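Local structure of endolysin B (Mycobacterium phage D29, 3HC7) at residues I61-I64 against E65-D69; A221-D224 against A225-F229. The protein cleaves the ester linkage that joins mycolic acids to the arabinogalactan-peptidoglycan of the host cell wall, so helping to lyse the host and release new phage particles. All blocks are in the same frame, centred on the assembly; numbering follows the deposited sequence.

Interaction 1 (I61-I64 against E65-D69)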
loop_
_atom_site.group_PDB
_atom_site.type_symbol
_atom_site.label_atom_id
_atom_site.label_comp_id
_atom_site.label_asym_id
_atom_site.label_seq_id
_atom_site.Cartn_x
_atom_site.Cartn_y
_atom_site.Cartn_z
ATOM N N ILE A 61 8.587 -2.221 -10.558
ATOM C CA ILE A 61 9.540 -3.272 -10.881
ATOM C C ILE A 61 10.496 -2.771 -11.962
ATOM O O ILE A 61 11.716 -2.887 -11.832
ATOM C CB ILE A 61 8.824 -4.536 -11.373
ATOM C CG1 ILE A 61 8.101 -5.225 -10.212
ATOM C CG2 ILE A 61 9.822 -5.493 -12.019
ATOM C CD1 ILE A 61 7.072 -6.253 -10.666
ATOM N N LEU A 62 9.921 -2.204 -13.019
ATOM C CA LEU A 62 10.680 -1.650 -14.135
ATOM C C LEU A 62 11.741 -0.661 -13.652
ATOM O O LEU A 62 12.918 -0.789 -13.984
ATOM C CB LEU A 62 9.723 -0.968 -15.123
ATOM C CG LEU A 62 10.206 -0.591 -16.530
ATOM C CD1 LEU A 62 9.120 0.133 -17.310
ATOM C CD2 LEU A 62 11.450 0.265 -16.480
ATOM N N GLN A 63 11.314 0.322 -12.867
ATOM C CA GLN A 63 12.195 1.380 -12.399
ATOM C C GLN A 63 13.312 0.857 -11.506
ATOM O O GLN A 63 14.454 1.297 -11.612
ATOM C CB GLN A 63 11.389 2.449 -11.657
ATOM C CG GLN A 63 10.535 3.314 -12.566
ATOM C CD GLN A 63 11.384 4.199 -13.468
ATOM O OE1 GLN A 63 10.931 4.658 -14.518
ATOM N NE2 GLN A 63 12.625 4.438 -13.056
ATOM N N ILE A 64 12.980 -0.078 -10.622
ATOM C CA ILE A 64 13.971 -0.663 -9.730
ATOM C C ILE A 64 15.105 -1.309 -10.523
ATOM O O ILE A 64 16.281 -1.088 -10.237
ATOM C CB ILE A 64 13.346 -1.706 -8.789
ATOM C CG1 ILE A 64 12.572 -0.999 -7.672
ATOM C CG2 ILE A 64 14.432 -2.594 -8.201
ATOM C CD1 ILE A 64 11.741 -1.936 -6.793
ATOM N N GLU A 65 14.736 -2.105 -11.521
ATOM C CA GLU A 65 15.705 -2.735 -12.404
ATOM C C GLU A 65 16.582 -1.696 -13.079
ATOM O O GLU A 65 17.804 -1.850 -13.148
ATOM C CB GLU A 65 14.995 -3.547 -13.482
ATOM C CG GLU A 65 14.417 -4.845 -12.999
ATOM C CD GLU A 65 13.636 -5.551 -14.081
ATOM O OE1 GLU A 65 13.352 -4.917 -15.120
ATOM O OE2 GLU A 65 13.305 -6.737 -13.886
ATOM N N LEU A 66 15.955 -0.638 -13.587
ATOM C CA LEU A 66 16.704 0.393 -14.295
ATOM C C LEU A 66 17.768 1.018 -13.403
ATOM O O LEU A 66 18.966 0.851 -13.632
ATOM C CB LEU A 66 15.767 1.476 -14.827
ATOM C CG LEU A 66 14.820 1.042 -15.942
ATOM C CD1 LEU A 66 14.035 2.234 -16.458
ATOM C CD2 LEU A 66 15.601 0.388 -17.064
ATOM N N LYS A 67 17.321 1.743 -12.387
ATOM C CA LYS A 67 18.232 2.468 -11.513
ATOM C C LYS A 67 19.306 1.561 -10.925
ATOM O O LYS A 67 20.483 1.911 -10.903
ATOM C CB LYS A 67 17.449 3.156 -10.397
ATOM C CG LYS A 67 16.860 4.501 -10.789
ATOM C CD LYS A 67 16.142 4.458 -12.128
ATOM C CE LYS A 67 15.705 5.855 -12.557
ATOM N NZ LYS A 67 15.053 5.858 -13.894
ATOM N N LEU A 68 18.899 0.385 -10.461
ATOM C CA LEU A 68 19.811 -0.508 -9.749
ATOM C C LEU A 68 20.783 -1.267 -10.653
ATOM O O LEU A 68 21.878 -1.635 -10.219
ATOM C CB LEU A 68 19.029 -1.467 -8.847
ATOM C CG LEU A 68 18.876 -0.987 -7.400
ATOM C CD1 LEU A 68 18.614 0.506 -7.328
ATOM C CD2 LEU A 68 17.790 -1.754 -6.682
ATOM N N ASP A 69 20.393 -1.509 -11.900
ATOM C CA ASP A 69 21.329 -2.072 -12.868
ATOM C C ASP A 69 22.356 -1.016 -13.276
ATOM O O ASP A 69 23.518 -1.326 -13.531
ATOM C CB ASP A 69 20.603 -2.613 -14.103
ATOM C CG ASP A 69 20.155 -4.053 -13.936
ATOM O OD1 ASP A 69 20.671 -4.734 -13.025
ATOM O OD2 ASP A 69 19.291 -4.507 -14.719
#

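Interaction 2 (A221-D224 against A225-F229)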
loop_
_atom_site.group_PDB
_atom_site.type_symbol
_atom_site.label_atom_id
_atom_site.label_comp_id
_atom_site.label_asym_id
_atom_site.label_seq_id
_atom_site.Cartn_x
_atom_site.Cartn_y
_atom_site.Cartn_z
ATOM N N ALA A 221 -21.715 1.752 -1.788
ATOM C CA ALA A 221 -21.498 2.725 -0.731
ATOM C C ALA A 221 -20.037 2.761 -0.340
ATOM O O ALA A 221 -19.486 3.822 -0.031
ATOM C CB ALA A 221 -22.390 2.412 0.482
ATOM N N ILE A 222 -19.389 1.605 -0.368
ATOM C CA ILE A 222 -17.977 1.580 -0.036
ATOM C C ILE A 222 -17.218 2.346 -1.119
ATOM O O ILE A 222 -16.339 3.145 -0.811
ATOM C CB ILE A 222 -17.445 0.149 0.135
ATOM C CG1 ILE A 222 -18.022 -0.477 1.411
ATOM C CG2 ILE A 222 -15.926 0.154 0.221
ATOM C CD1 ILE A 222 -17.878 -1.987 1.459
ATOM N N ILE A 223 -17.588 2.127 -2.382
ATOM C CA ILE A 223 -16.922 2.821 -3.479
ATOM C C ILE A 223 -17.135 4.337 -3.377
ATOM O O ILE A 223 -16.195 5.107 -3.535
ATOM C CB ILE A 223 -17.357 2.269 -4.853
ATOM C CG1 ILE A 223 -16.792 0.852 -5.044
ATOM C CG2 ILE A 223 -16.863 3.172 -5.983
ATOM C CD1 ILE A 223 -17.506 0.045 -6.111
ATOM N N ASP A 224 -18.361 4.755 -3.074
ATOM C CA ASP A 224 -18.642 6.175 -2.859
ATOM C C ASP A 224 -17.772 6.767 -1.752
ATOM O O ASP A 224 -17.328 7.904 -1.854
ATOM C CB ASP A 224 -20.124 6.408 -2.557
ATOM C CG ASP A 224 -21.009 6.241 -3.789
ATOM O OD1 ASP A 224 -20.522 6.479 -4.914
ATOM O OD2 ASP A 224 -22.198 5.881 -3.635
ATOM N N ALA A 225 -17.518 6.001 -0.697
ATOM C CA ALA A 225 -16.678 6.494 0.396
ATOM C C ALA A 225 -15.197 6.542 0.028
ATOM O O ALA A 225 -14.504 7.508 0.342
ATOM C CB ALA A 225 -16.892 5.668 1.662
ATOM N N LEU A 226 -14.704 5.498 -0.631
ATOM C CA LEU A 226 -13.310 5.480 -1.063
ATOM C C LEU A 226 -13.045 6.668 -1.982
ATOM O O LEU A 226 -11.991 7.293 -1.921
ATOM C CB LEU A 226 -12.980 4.176 -1.791
ATOM C CG LEU A 226 -12.865 2.921 -0.924
ATOM C CD1 LEU A 226 -12.845 1.675 -1.788
ATOM C CD2 LEU A 226 -11.631 2.975 -0.038
ATOM N N THR A 227 -14.015 6.965 -2.838
ATOM C CA THR A 227 -13.917 8.084 -3.763
ATOM C C THR A 227 -13.886 9.409 -2.999
ATOM O O THR A 227 -13.100 10.299 -3.316
ATOM C CB THR A 227 -15.099 8.076 -4.759
ATOM O OG1 THR A 227 -14.998 6.930 -5.621
ATOM C CG2 THR A 227 -15.097 9.334 -5.592
ATOM N N PHE A 228 -14.754 9.524 -1.996
ATOM C CA PHE A 228 -14.790 10.677 -1.093
ATOM C C PHE A 228 -13.424 10.981 -0.466
ATOM O O PHE A 228 -13.028 12.136 -0.351
ATOM C CB PHE A 228 -15.825 10.419 0.006
ATOM C CG PHE A 228 -15.882 11.485 1.064
ATOM C CD1 PHE A 228 -16.570 12.665 0.842
ATOM C CD2 PHE A 228 -15.264 11.298 2.292
ATOM C CE1 PHE A 228 -16.634 13.648 1.820
ATOM C CE2 PHE A 228 -15.322 12.276 3.272
ATOM C CZ PHE A 228 -16.011 13.450 3.034
ATOM N N PHE A 229 -12.700 9.946 -0.062
ATOM C CA PHE A 229 -11.359 10.145 0.503
ATOM C C PHE A 229 -10.321 10.504 -0.561
ATOM O O PHE A 229 -9.361 11.224 -0.291
ATOM C CB PHE A 229 -10.892 8.901 1.261
ATOM C CG PHE A 229 -11.531 8.736 2.606
ATOM C CD1 PHE A 229 -11.672 9.820 3.460
ATOM C CD2 PHE A 229 -11.979 7.494 3.027
ATOM C CE1 PHE A 229 -12.262 9.673 4.702
ATOM C CE2 PHE A 229 -12.569 7.338 4.273
ATOM C CZ PHE A 229 -12.709 8.429 5.111
#

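Interaction 1 (I61-I64 against E65-D69)
I64 and L68 stand one helical turn apart on helix 50-70, a helix that packs against the parallel sheet of this alpha/beta-hydrolase (cutinase-like) fold, and their side chains run alongside each other in the same direction. The touch is between CG2 of I64 and CD2 of L68, at 3.8 Å. I64 holds CG2 trans to its backbone N and CG1 close beside that N (chi1 -76°), which places the CG2 branch on the side of the next turn. Both residues also rest on F76 of strand 76-81, so this i to i+4 pair forms part of the buried, sheet-facing side. Q63 and K67 likewise lie side by side, pointing the same way, both against F7 of strand 5-9 and Q37 of strand 35-38; each chain bends at chi2 (47° in the lysine), and CD of K67 passes 3.6 Å from the backbone O of Q63. The solvent side is built differently. There L62 and L66 cross at a slant; L66 also sets its CG near the backbone O of L62, 3.3 Å away. Beneath the side chains, four successive i to i+4 amide bonds continue the helix, the first being nearly straight (172° at the hydrogen), from E65 N to I61 O at 3.1 Å. E65 stretches out beyond CG next to I61, and its carboxylate is claimed by R102 in a salt bridge, which probably stabilises its negative charge. Against that carboxylate I61 offers a methyl: its CG2 lies 4.1 Å from OE2 of E65.

Interaction 2 (A221-D224 against A225-F229)
Between A221-D224 and A225-F229 the backbone is one unbroken alpha helix, part of helix 212-230, with four consecutive i to i+4 amide bonds running from A225 N to A221 O through F228 N to D224 O. The L226 N to I222 O bond, 2.9 Å long, is close to straight at 167°. The next carbonyl carries a double load. I223 O accepts the amide N of T227 at 2.9 Å and also its hydroxyl, OG1 to O being 3.0 Å, the two donors arriving from opposite faces of the carbonyl plane. The hydroxyl comes from well above that plane, 39° out of it. T227 can fold back in this way because OG1 sits beside its own backbone N, opposite the carbonyl carbon (chi1 -67°), while the methyl CG2 takes the position trans to N. On the neighbouring flank I222 and L226 lie alongside each other, pointing the same way, and meet through CG2 of I222 and CD1 of L226 at 4.0 Å. Farther along, the ring of F229 meets those of W238 and the active-site H240. The apolar branches of I222 and L226 pack on I183 and V187 of helix 179-189, while the threonine meets its polar need within its own helix: its hydroxyl is turned back to the backbone, giving I223 O a second donor and probably holding chi1 of T227 in place.

In the fold
The same i to i+4 spacing serves two different places in one hydrolase. Interaction 1 lies against the central parallel sheet and away from the annotated sites; interaction 2 belongs to a helix beside the active site, on the opposite side of the chain's centre. Their centres are 34 Å apart and their nearest atoms about 23 Å, so they do not touch. Within interaction 2, F229 reaches the active-site H240 itself, the side chain of F228 lies about 7 Å from that of H240, and the side chain of L226 about 8 Å from that of the active-site S82. Strand 76-81, next to interaction 1, runs on to S82 at its far end, a connection along the chain only.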